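Local coordinates for protein succinate-semialdehyde dehydrogenase (Synechococcus sp., PDB 4ITA) that oxidises succinic semialdehyde, probably to succinate with NADP+ as electron acceptor, as a member of the aldehyde dehydrogenase family, at residues N55-A58 with I59-D63; S81-A84 with E85-S89; A90-C93 with R94-E98; P135-Q138 with V139-A143; A170-A174 with A175-E179. All blocks are in the same frame, centred on the assembly; numbering follows the deposited sequence.

Interaction 1. Residues N55-A58 with I59-D63; sequences NAAA and ILERD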
# COMPACT_ATOMS: atom_id res chain seq x y z
N ASN A 55 21.54 20.92 -0.10
CA ASN A 55 22.46 21.24 0.98
C ASN A 55 22.85 19.99 1.77
O ASN A 55 24.01 19.81 2.13
CB ASN A 55 21.87 22.28 1.95
CG ASN A 55 21.91 23.68 1.41
OD1 ASN A 55 22.52 23.96 0.37
ND2 ASN A 55 21.27 24.59 2.13
N ALA A 56 21.87 19.12 2.03
CA ALA A 56 22.12 17.86 2.72
C ALA A 56 23.09 16.99 1.92
O ALA A 56 24.03 16.42 2.48
CB ALA A 56 20.82 17.12 2.98
N ALA A 57 22.86 16.91 0.61
CA ALA A 57 23.78 16.18 -0.27
C ALA A 57 25.20 16.73 -0.17
O ALA A 57 26.16 15.97 -0.06
CB ALA A 57 23.29 16.23 -1.71
N ALA A 58 25.34 18.06 -0.21
CA ALA A 58 26.66 18.67 -0.14
C ALA A 58 27.36 18.39 1.19
O ALA A 58 28.58 18.20 1.23
CB ALA A 58 26.58 20.17 -0.42
N ILE A 59 26.60 18.36 2.28
CA ILE A 59 27.15 18.02 3.59
C ILE A 59 27.67 16.57 3.59
O ILE A 59 28.79 16.30 4.03
CB ILE A 59 26.11 18.22 4.71
CG1 ILE A 59 25.84 19.72 4.90
CG2 ILE A 59 26.60 17.60 6.01
CD1 ILE A 59 24.58 20.02 5.70
N LEU A 60 26.87 15.65 3.07
CA LEU A 60 27.28 14.25 2.95
C LEU A 60 28.52 14.09 2.06
O LEU A 60 29.41 13.29 2.36
CB LEU A 60 26.13 13.42 2.40
CG LEU A 60 24.99 13.15 3.38
CD1 LEU A 60 23.71 12.85 2.62
CD2 LEU A 60 25.34 11.99 4.30
N GLU A 61 28.57 14.85 0.97
CA GLU A 61 29.69 14.79 0.03
C GLU A 61 30.98 15.35 0.61
O GLU A 61 32.07 14.87 0.29
CB GLU A 61 29.32 15.51 -1.28
CG GLU A 61 28.29 14.76 -2.12
CD GLU A 61 27.46 15.68 -3.02
OE1 GLU A 61 27.69 16.90 -3.04
OE2 GLU A 61 26.57 15.16 -3.72
N ARG A 62 30.87 16.36 1.46
CA ARG A 62 32.05 16.97 2.05
C ARG A 62 32.65 16.11 3.16
O ARG A 62 33.87 15.92 3.24
CB ARG A 62 31.73 18.36 2.60
CG ARG A 62 32.94 19.01 3.24
CD ARG A 62 32.63 20.38 3.80
NE ARG A 62 33.80 20.93 4.47
CZ ARG A 62 33.85 22.14 5.02
NH1 ARG A 62 32.79 22.94 4.98
NH2 ARG A 62 34.97 22.56 5.60
N ASP A 63 31.80 15.62 4.06
CA ASP A 63 32.27 14.98 5.28
C ASP A 63 32.07 13.46 5.25
O ASP A 63 31.84 12.84 6.29
CB ASP A 63 31.60 15.61 6.51
CG ASP A 63 31.99 17.08 6.71
OD1 ASP A 63 33.14 17.43 6.43
OD2 ASP A 63 31.13 17.88 7.14
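Four successive backbone bonds tie Asn55-Ala58 to Ile59-Asp63 in the last turns of helix 46-62. Ile59 N donates to Asn55 O, Leu60 N to Ala56 O, Glu61 N to Ala57 O and Arg62 N to Ala58 O. From Leu60 on they bend progressively, from an N-H...O angle of 170° to 143° at Arg62, one residue before Asp63 leaves helical geometry. The side chains follow the same i to i+4 spacing. Glu61 carries its CG beside its own backbone N (chi1 -71°), which folds the chain back along the preceding turn; its CG and CD each lie 3.2 Å from Ala57 O, and OE2 stands 4.0 Å from Ala57 CB. Ile59 leans back in the same way, with CG1 3.3 Å from Asn55 O and CD1 3.6 Å from that oxygen. Leu60 sets its CG 3.5 Å from Ala56 O. The small side chains of Ala56 and Ala57 probably let the neighbouring helices come close. On one flank lies helix 79-103, where Glu61 OE2 forms a salt bridge with Arg94 NE and Leu60 rests on Ser89 and Ala90. Helix 162-175 covers another: Ala56 meets Leu172 and Ala175, Ile59 touches Ala174, and Asn55 ND2 bonds to Ala175 O.

Interaction 2. Residues S81-A84 with E85-S89; sequences SAIA and EAEKS
Ile83 and Glu87, one turn apart on helix 79-103, cross at a slant, the CG2 branch of the isoleucine set against the carboxylate end of the glutamate. Ile83 CG2 is 3.8 Å from Glu87 OE1 and 4.1 Å from Glu87 CD. Glu87 reaches back because its CG stands beside the backbone N (chi1 -70°); this carries CG to 3.3 Å from Ile83 O, and the other oxygen, OE2, ends 3.8 Å from Ala84 CA. Glu85 is built the opposite way. Its CG is anti to the backbone N and the chain is fully extended, so that the carboxylate leaves this helix: OE1 pairs with Lys77, and OE2 accepts from the backbone N-H groups of Phe136 and Trp137. Lys88, also extended, sends NZ to Ser421 O and lies against the Trp137 ring in a cation-pi contact. Underneath run the helical bonds, among them Glu87 N to Ile83 O at 3.0 Å. Glu85 O has two donors, Ser89 N and Ser89 OG, each at 2.9 Å and arriving from opposite faces of the carbonyl plane, which satisfies the buried serine hydroxyl within its own helix. The chemistry is thus divided: Glu87 meets Ile83 by van der Waals contact of a methyl with its carboxylate, whereas the carboxylate of buried Glu85 has a lysine and two backbone N-H groups around it, which probably favours the ionised form.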
# COMPACT_ATOMS: atom_id res chain seq x y z
N SER A 81 33.47 1.01 2.60
CA SER A 81 32.09 0.79 2.16
C SER A 81 31.14 1.82 2.80
O SER A 81 30.13 2.17 2.21
CB SER A 81 31.61 -0.64 2.42
OG SER A 81 31.53 -0.95 3.80
N ALA A 82 31.49 2.30 3.99
CA ALA A 82 30.70 3.34 4.65
C ALA A 82 30.85 4.69 3.93
O ALA A 82 29.90 5.47 3.87
CB ALA A 82 31.05 3.46 6.13
N ILE A 83 32.03 4.95 3.37
CA ILE A 83 32.22 6.12 2.53
C ILE A 83 31.30 6.02 1.32
O ILE A 83 30.58 6.97 0.99
CB ILE A 83 33.70 6.28 2.10
CG1 ILE A 83 34.55 6.77 3.28
CG2 ILE A 83 33.83 7.24 0.92
CD1 ILE A 83 36.04 6.69 3.04
N ALA A 84 31.27 4.85 0.68
CA ALA A 84 30.37 4.65 -0.45
C ALA A 84 28.91 4.83 -0.03
O ALA A 84 28.10 5.38 -0.78
CB ALA A 84 30.58 3.26 -1.08
N GLU A 85 28.57 4.39 1.18
CA GLU A 85 27.20 4.54 1.66
C GLU A 85 26.82 6.02 1.84
O GLU A 85 25.70 6.43 1.50
CB GLU A 85 26.97 3.75 2.96
CG GLU A 85 25.54 3.91 3.43
CD GLU A 85 25.18 3.07 4.64
OE1 GLU A 85 25.92 2.13 5.01
OE2 GLU A 85 24.12 3.36 5.22
N ALA A 86 27.74 6.81 2.37
CA ALA A 86 27.50 8.25 2.50
C ALA A 86 27.34 8.90 1.13
O ALA A 86 26.48 9.76 0.92
CB ALA A 86 28.63 8.91 3.28
N GLU A 87 28.14 8.46 0.17
CA GLU A 87 28.04 8.97 -1.19
C GLU A 87 26.69 8.63 -1.83
O GLU A 87 26.08 9.46 -2.50
CB GLU A 87 29.19 8.43 -2.05
CG GLU A 87 30.55 8.99 -1.68
CD GLU A 87 31.70 8.30 -2.39
OE1 GLU A 87 32.83 8.83 -2.35
OE2 GLU A 87 31.47 7.21 -2.97
N LYS A 88 26.23 7.40 -1.61
CA LYS A 88 24.96 6.98 -2.18
C LYS A 88 23.79 7.73 -1.52
O LYS A 88 22.79 8.03 -2.17
CB LYS A 88 24.80 5.47 -2.05
CG LYS A 88 23.75 4.87 -2.96
CD LYS A 88 23.75 3.36 -2.80
CE LYS A 88 22.73 2.72 -3.71
NZ LYS A 88 22.91 1.24 -3.73
N SER A 89 23.94 8.02 -0.23
CA SER A 89 22.98 8.85 0.50
C SER A 89 22.85 10.24 -0.14
O SER A 89 21.74 10.75 -0.32
CB SER A 89 23.38 8.97 1.97
OG SER A 89 23.33 7.70 2.62

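Interaction 3. Residues A90-C93 with R94-E98; sequences ALVC and RYYAE
Tyr96 swings back alongside Val92, one turn earlier, and its ring carries the side-chain part of this contact. From CB, 4.0 Å from Val92 O, the chain turns beside the backbone N (chi1 -73°), and this lays the CD2-CE2 side of the ring along the valine. CD2 is 3.6 Å from Val92 O and 3.9 Å from Val92 CG2; CE2 comes to 3.8 Å from the same methyl, in an oblique aliphatic-aromatic contact. Tyr95 CD2 sits 3.7 Å above the ring plane, over its centre, so one face is covered by the neighbouring tyrosine. At the tip, OH bonds to Gly440 O. All of this belongs to the long helix 79-103, whose i to i+4 backbone bonds continue here: Tyr96 N reaches Val92 O in a nearly straight bond (N-H...O 169°), while Arg94 N donates to Ala90 O. An alanine at Tyr96 is likely to leave Val92 CG2 and the Tyr95 edge without their aromatic surface and Gly440 O without the phenol donor. With chi1 at 67°, Val92 sets CG2 anti to the backbone N, against the ring, and CG1 between N and the carbonyl carbon, toward Trp137 and Phe140 of helix 137-149. On a different side of the helix, Arg94 bends its CG back to 3.5 Å from Ala90 O, then extends toward Glu61 of helix 46-62; Cys93 meets Leu53 of that helix as well as Phe140.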
# COMPACT_ATOMS: atom_id res chain seq x y z
N ALA A 90 23.98 10.85 -0.48
CA ALA A 90 23.96 12.12 -1.19
C ALA A 90 23.25 11.97 -2.53
O ALA A 90 22.48 12.84 -2.93
CB ALA A 90 25.37 12.63 -1.39
N LEU A 91 23.50 10.86 -3.21
CA LEU A 91 22.94 10.64 -4.53
C LEU A 91 21.42 10.60 -4.51
O LEU A 91 20.78 11.16 -5.39
CB LEU A 91 23.50 9.35 -5.12
CG LEU A 91 23.29 9.07 -6.60
CD1 LEU A 91 24.11 10.05 -7.43
CD2 LEU A 91 23.67 7.62 -6.90
N VAL A 92 20.82 9.94 -3.52
CA VAL A 92 19.36 9.87 -3.50
C VAL A 92 18.75 11.23 -3.12
O VAL A 92 17.66 11.58 -3.58
CB VAL A 92 18.82 8.69 -2.63
CG1 VAL A 92 19.13 8.91 -1.15
CG2 VAL A 92 17.33 8.49 -2.88
N CYS A 93 19.46 12.01 -2.30
CA CYS A 93 19.04 13.38 -2.03
C CYS A 93 18.98 14.18 -3.32
O CYS A 93 17.99 14.86 -3.61
CB CYS A 93 19.98 14.06 -1.04
SG CYS A 93 19.84 13.45 0.66
N ARG A 94 20.04 14.07 -4.12
CA ARG A 94 20.09 14.80 -5.39
C ARG A 94 19.04 14.29 -6.38
O ARG A 94 18.44 15.08 -7.10
CB ARG A 94 21.49 14.74 -6.00
CG ARG A 94 22.50 15.51 -5.18
CD ARG A 94 23.76 15.87 -5.96
NE ARG A 94 24.69 16.60 -5.11
CZ ARG A 94 24.59 17.90 -4.83
NH1 ARG A 94 23.58 18.60 -5.34
NH2 ARG A 94 25.47 18.49 -4.04
N TYR A 95 18.81 12.98 -6.40
CA TYR A 95 17.80 12.40 -7.28
C TYR A 95 16.42 13.04 -7.06
O TYR A 95 15.76 13.48 -8.01
CB TYR A 95 17.73 10.89 -7.10
CG TYR A 95 16.71 10.24 -8.00
CD1 TYR A 95 17.00 9.98 -9.33
CD2 TYR A 95 15.45 9.89 -7.52
CE1 TYR A 95 16.06 9.38 -10.16
CE2 TYR A 95 14.51 9.30 -8.34
CZ TYR A 95 14.82 9.05 -9.66
OH TYR A 95 13.87 8.46 -10.47
N TYR A 96 15.98 13.10 -5.81
CA TYR A 96 14.67 13.69 -5.54
C TYR A 96 14.67 15.22 -5.63
O TYR A 96 13.66 15.81 -6.01
CB TYR A 96 14.06 13.15 -4.24
CG TYR A 96 13.60 11.73 -4.45
CD1 TYR A 96 12.54 11.45 -5.32
CD2 TYR A 96 14.24 10.66 -3.85
CE1 TYR A 96 12.12 10.15 -5.54
CE2 TYR A 96 13.83 9.35 -4.06
CZ TYR A 96 12.77 9.11 -4.91
OH TYR A 96 12.35 7.82 -5.14
N ALA A 97 15.79 15.86 -5.33
CA ALA A 97 15.92 17.29 -5.63
C ALA A 97 15.71 17.54 -7.12
O ALA A 97 15.03 18.49 -7.51
CB ALA A 97 17.28 17.79 -5.20
N GLU A 98 16.28 16.67 -7.95
CA GLU A 98 16.29 16.88 -9.40
C GLU A 98 15.00 16.46 -10.11
O GLU A 98 14.67 17.01 -11.16
CB GLU A 98 17.52 16.19 -10.01
CG GLU A 98 18.83 16.91 -9.67
CD GLU A 98 20.09 16.08 -9.88
OE1 GLU A 98 20.03 15.01 -10.51
OE2 GLU A 98 21.15 16.52 -9.39

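Interaction 4. Residues P135-Q138 with V139-A143; sequences PFWQ and VFRFA. With NDP (NADPH dihydro-nicotinamide-adenine-dinucleotide phosphate), chain C; EDO (1,2-ethanediol), chain R.
Gln138 and Arg141 lie side by side and point the same way into the NADPH pocket, yet the amide stands over a face of the guanidinium rather than at its N-H edge. Gln138 CD is 3.8 Å above that plane, toward its rim, and the two planes are 76° apart. The modelled approach of the amide oxygen is implausibly short, so its exact position is doubtful. The guanidinium edge is used for the cofactor: Arg141 NH1 and NH2 each donate to the nicotinamide carboxamide oxygen O7N of NADPH at 3.0 Å, a forked grip that holds the carboxamide from one side. A bend at chi3 (73°) turns the otherwise extended arginine toward it. Arg141 also crosses Trp137 at a slant, with CB over one face of the indole and CD 4.1 Å from Trp137 CZ2, the ring and guanidinium planes 57° apart. Two waters help fix the group. One accepts from Arg141 NE and donates to Gln138 O, joining the side chain to its own helix; the other accepts from NH1 at 2.6 Å. Trp137 NE1 donates to an ethanediol, probably from the crystallisation liquor. Farther from the pocket, Phe136 and Phe140 run alongside each other, CD2 to CE2 at 4.0 Å, with Phe140 N bonded to Phe136 O. The contact spans the loop leading into helix 137-149 and its first turns, in the crossover of a beta-alpha-beta unit between strands 115-129 and 152-156. Helix 79-103 sets Ser89 against Phe140 and Glu85 against Pro135, while helix 162-175 covers Phe136 and Val139.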
# COMPACT_ATOMS: atom_id res chain seq x y z
N PRO A 135 22.96 2.23 7.87
CA PRO A 135 22.35 3.17 8.82
C PRO A 135 22.18 4.59 8.29
O PRO A 135 21.40 5.34 8.88
CB PRO A 135 23.32 3.13 10.01
CG PRO A 135 24.65 2.78 9.40
CD PRO A 135 24.33 1.85 8.26
N PHE A 136 22.88 4.95 7.22
CA PHE A 136 22.65 6.23 6.54
C PHE A 136 21.78 6.05 5.31
O PHE A 136 20.75 6.72 5.16
CB PHE A 136 23.98 6.89 6.13
CG PHE A 136 24.59 7.78 7.19
CD1 PHE A 136 24.90 7.28 8.45
CD2 PHE A 136 24.88 9.11 6.91
CE1 PHE A 136 25.48 8.10 9.41
CE2 PHE A 136 25.45 9.93 7.87
CZ PHE A 136 25.75 9.43 9.12
N TRP A 137 22.18 5.15 4.42
CA TRP A 137 21.50 4.98 3.14
C TRP A 137 20.02 4.67 3.27
O TRP A 137 19.21 5.27 2.59
CB TRP A 137 22.22 3.91 2.29
CG TRP A 137 21.38 3.30 1.20
CD1 TRP A 137 20.92 2.02 1.15
CD2 TRP A 137 20.90 3.95 0.02
NE1 TRP A 137 20.18 1.83 0.01
CE2 TRP A 137 20.15 3.00 -0.70
CE3 TRP A 137 21.03 5.24 -0.50
CZ2 TRP A 137 19.53 3.30 -1.92
CZ3 TRP A 137 20.41 5.54 -1.71
CH2 TRP A 137 19.67 4.58 -2.40
N GLN A 138 19.64 3.75 4.15
CA GLN A 138 18.22 3.42 4.23
C GLN A 138 17.40 4.59 4.75
O GLN A 138 16.24 4.76 4.38
CB GLN A 138 17.98 2.20 5.11
CG GLN A 138 18.86 1.00 4.82
CD GLN A 138 18.33 0.17 3.69
OE1 GLN A 138 17.30 0.49 3.12
NE2 GLN A 138 19.03 -0.91 3.36
N VAL A 139 18.00 5.40 5.62
CA VAL A 139 17.32 6.59 6.11
C VAL A 139 17.12 7.60 4.98
O VAL A 139 16.00 8.08 4.77
CB VAL A 139 18.06 7.23 7.30
CG1 VAL A 139 17.38 8.53 7.71
CG2 VAL A 139 18.13 6.26 8.48
N PHE A 140 18.17 7.91 4.24
CA PHE A 140 18.03 8.87 3.15
C PHE A 140 17.16 8.35 2.02
O PHE A 140 16.47 9.14 1.37
CB PHE A 140 19.40 9.37 2.68
CG PHE A 140 20.02 10.34 3.64
CD1 PHE A 140 19.59 11.66 3.67
CD2 PHE A 140 21.00 9.94 4.53
CE1 PHE A 140 20.14 12.57 4.57
CE2 PHE A 140 21.55 10.83 5.43
CZ PHE A 140 21.13 12.16 5.45
N ARG A 141 17.14 7.04 1.82
CA ARG A 141 16.25 6.41 0.84
C ARG A 141 14.79 6.80 1.07
O ARG A 141 14.06 7.09 0.11
CB ARG A 141 16.42 4.89 0.86
CG ARG A 141 15.54 4.16 -0.13
CD ARG A 141 15.85 2.66 -0.16
NE ARG A 141 15.35 1.97 1.02
CZ ARG A 141 15.32 0.64 1.15
NH1 ARG A 141 15.78 -0.13 0.18
NH2 ARG A 141 14.85 0.09 2.27
N PHE A 142 14.33 6.79 2.32
CA PHE A 142 12.95 7.20 2.58
C PHE A 142 12.86 8.71 2.81
O PHE A 142 11.86 9.34 2.44
CB PHE A 142 12.31 6.42 3.75
CG PHE A 142 12.51 7.07 5.08
CD1 PHE A 142 11.66 8.07 5.51
CD2 PHE A 142 13.56 6.69 5.89
CE1 PHE A 142 11.86 8.70 6.73
CE2 PHE A 142 13.78 7.31 7.11
CZ PHE A 142 12.93 8.33 7.52
N ALA A 143 13.88 9.30 3.43
CA ALA A 143 13.76 10.69 3.86
C ALA A 143 13.79 11.69 2.72
O ALA A 143 13.04 12.67 2.72
CB ALA A 143 14.83 11.05 4.90
PA NDP C . 15.18 -6.01 13.14
O1A NDP C . 13.85 -6.24 12.48
O2A NDP C . 15.52 -6.74 14.41
O5B NDP C . 15.32 -4.45 13.45
C5B NDP C . 15.05 -3.44 12.47
C4B NDP C . 14.38 -2.23 13.11
O4B NDP C . 13.09 -2.62 13.61
C3B NDP C . 15.13 -1.68 14.32
O3B NDP C . 14.90 -0.27 14.40
C2B NDP C . 14.44 -2.37 15.48
O2B NDP C . 14.56 -1.67 16.71
C1B NDP C . 13.02 -2.31 15.01
N9A NDP C . 12.12 -3.31 15.59
C8A NDP C . 12.38 -4.60 15.90
N7A NDP C . 11.27 -5.20 16.39
C5A NDP C . 10.28 -4.29 16.37
C6A NDP C . 8.85 -4.25 16.73
N6A NDP C . 8.25 -5.35 17.23
N1A NDP C . 8.20 -3.08 16.55
C2A NDP C . 8.79 -1.99 16.05
N3A NDP C . 10.08 -1.95 15.70
C4A NDP C . 10.85 -3.06 15.84
O3 NDP C . 16.25 -6.28 11.95
PN NDP C . 17.76 -6.88 11.92
O1N NDP C . 17.90 -8.07 12.84
O2N NDP C . 18.71 -5.72 12.01
O5D NDP C . 17.82 -7.45 10.41
C5D NDP C . 17.76 -6.56 9.31
C4D NDP C . 16.72 -7.05 8.31
O4D NDP C . 16.37 -5.98 7.41
C3D NDP C . 17.23 -8.18 7.43
O3D NDP C . 16.22 -9.18 7.28
C2D NDP C . 17.54 -7.44 6.14
O2D NDP C . 17.54 -8.35 5.04
C1D NDP C . 16.39 -6.46 6.07
N1N NDP C . 16.70 -5.39 5.11
C2N NDP C . 15.80 -5.01 4.20
C3N NDP C . 16.22 -4.36 3.03
C7N NDP C . 15.24 -3.89 2.00
O7N NDP C . 15.37 -2.76 1.54
N7N NDP C . 14.26 -4.70 1.60
C4N NDP C . 17.69 -4.12 2.76
C5N NDP C . 18.42 -4.13 4.02
C6N NDP C . 17.90 -4.77 5.15
P2B NDP C . 15.61 -2.11 17.84
O1X NDP C . 15.34 -1.10 18.92
O2X NDP C . 15.24 -3.52 18.25
O3X NDP C . 16.99 -2.00 17.27
C1 EDO R . 21.42 -2.06 -0.12
O1 EDO R . 21.45 -1.39 -1.38
C2 EDO R . 19.98 -2.43 0.22
O2 EDO R . 19.20 -1.23 0.39
O HOH W 1 17.66 0.24 -1.51
O HOH W 2 14.35 2.93 3.46

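Interaction 5. Residues A170-A174 with A175-E179; sequences AILEA and AGFPE. With EDO (1,2-ethanediol), chain E.
Leu172 and Phe177 bracket a Schellman motif that ends helix 162-175, with Ala175 packed into the last turn between them. Gly176, at positive phi (116°), reverses the chain; a CB there would jam against the preceding carbonyl oxygen. Phe177 N then bonds back to Leu172 O at 3.1 Å, and Gly176 N reaches Glu173 O from well above the carbonyl plane. Across this turn the leucine and the ring meet at a slant. Leu172 CD2 touches Phe177 CE2 at 3.7 Å and Phe177 CD2 at 3.8 Å. The phenylalanine achieves this with CG beside its backbone N (chi1 -75°), which also brings Leu172 O to the ring edge. Without the ring, as with an alanine here, a gap is likely to open beside Leu172 CD2 and Trp52 to lose its edge-to-face partner. Ala175 turns its methyl back to 3.4 Å from Ile171 O. Helix 46-62 sets Leu60 against Ile171, while Leu172 rests on Phe140 of helix 137-149. Beyond the turn, O2 of an ethanediol, probably from the crystallisation liquor, donates to Pro178 O at 2.7 Å.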
# COMPACT_ATOMS: atom_id res chain seq x y z
N ALA A 170 21.15 15.84 12.47
CA ALA A 170 22.05 17.00 12.47
C ALA A 170 22.37 17.47 11.05
O ALA A 170 22.47 18.67 10.80
CB ALA A 170 23.32 16.69 13.23
N ILE A 171 22.53 16.54 10.12
CA ILE A 171 22.77 16.90 8.72
C ILE A 171 21.58 17.68 8.18
O ILE A 171 21.74 18.71 7.53
CB ILE A 171 22.99 15.63 7.85
CG1 ILE A 171 24.35 15.02 8.17
CG2 ILE A 171 22.91 15.98 6.37
CD1 ILE A 171 24.51 13.59 7.67
N LEU A 172 20.38 17.21 8.47
CA LEU A 172 19.17 17.84 7.95
C LEU A 172 18.92 19.22 8.58
O LEU A 172 18.45 20.14 7.91
CB LEU A 172 17.97 16.91 8.06
CG LEU A 172 18.11 15.64 7.22
CD1 LEU A 172 17.00 14.65 7.55
CD2 LEU A 172 18.10 15.95 5.73
N GLU A 173 19.27 19.37 9.86
CA GLU A 173 19.22 20.68 10.51
C GLU A 173 20.21 21.65 9.86
O GLU A 173 19.86 22.80 9.56
CB GLU A 173 19.52 20.54 12.01
CG GLU A 173 19.37 21.84 12.81
CD GLU A 173 20.46 22.87 12.54
OE1 GLU A 173 21.65 22.50 12.49
OE2 GLU A 173 20.11 24.06 12.36
N ALA A 174 21.45 21.20 9.69
CA ALA A 174 22.49 22.04 9.09
C ALA A 174 22.14 22.41 7.66
O ALA A 174 22.50 23.49 7.20
CB ALA A 174 23.84 21.35 9.15
N ALA A 175 21.41 21.53 6.97
CA ALA A 175 21.02 21.79 5.60
C ALA A 175 19.97 22.89 5.48
O ALA A 175 19.83 23.52 4.43
CB ALA A 175 20.49 20.52 4.97
N GLY A 176 19.22 23.12 6.56
CA GLY A 176 18.22 24.16 6.59
C GLY A 176 16.79 23.70 6.76
O GLY A 176 15.89 24.53 6.80
N PHE A 177 16.55 22.40 6.85
CA PHE A 177 15.18 21.92 7.04
C PHE A 177 14.64 22.42 8.37
O PHE A 177 15.30 22.25 9.40
CB PHE A 177 15.09 20.39 6.98
CG PHE A 177 15.22 19.83 5.59
CD1 PHE A 177 14.13 19.86 4.72
CD2 PHE A 177 16.41 19.26 5.15
CE1 PHE A 177 14.24 19.35 3.44
CE2 PHE A 177 16.52 18.74 3.87
CZ PHE A 177 15.44 18.78 3.02
N PRO A 178 13.45 23.05 8.36
CA PRO A 178 12.91 23.61 9.61
C PRO A 178 12.75 22.59 10.74
O PRO A 178 12.54 21.39 10.50
CB PRO A 178 11.55 24.16 9.18
CG PRO A 178 11.73 24.51 7.73
CD PRO A 178 12.63 23.42 7.19
N GLU A 179 12.84 23.08 11.97
CA GLU A 179 12.68 22.25 13.15
C GLU A 179 11.35 21.50 13.11
O GLU A 179 10.31 22.09 12.84
CB GLU A 179 12.74 23.13 14.39
CG GLU A 179 12.64 22.38 15.70
CD GLU A 179 12.75 23.27 16.92
OE1 GLU A 179 12.86 24.50 16.77
OE2 GLU A 179 12.71 22.73 18.03
C1 EDO E . 16.20 18.53 11.67
O1 EDO E . 16.10 19.49 12.73
C2 EDO E . 15.40 18.99 10.46
O2 EDO E . 14.01 19.12 10.79

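Along the chain the five contacts come in series: interaction 1 on helix 46-62, interactions 2 and 3 on successive parts of helix 79-103, interaction 4 where the chain enters helix 137-149 and interaction 5 at the end of helix 162-175. Interaction 1 touches all the others, with centres 11 to 14 Å away. Interaction 5, by contrast, stays about 7 Å from interaction 2 and about 6 Å from interaction 3 at the nearest atoms. Interaction 4 also meets all four others, and it alone includes residues of the NADPH pocket. The four helices pack against one another, so the helix that carries cofactor-pocket residues is in contact with three helices around it.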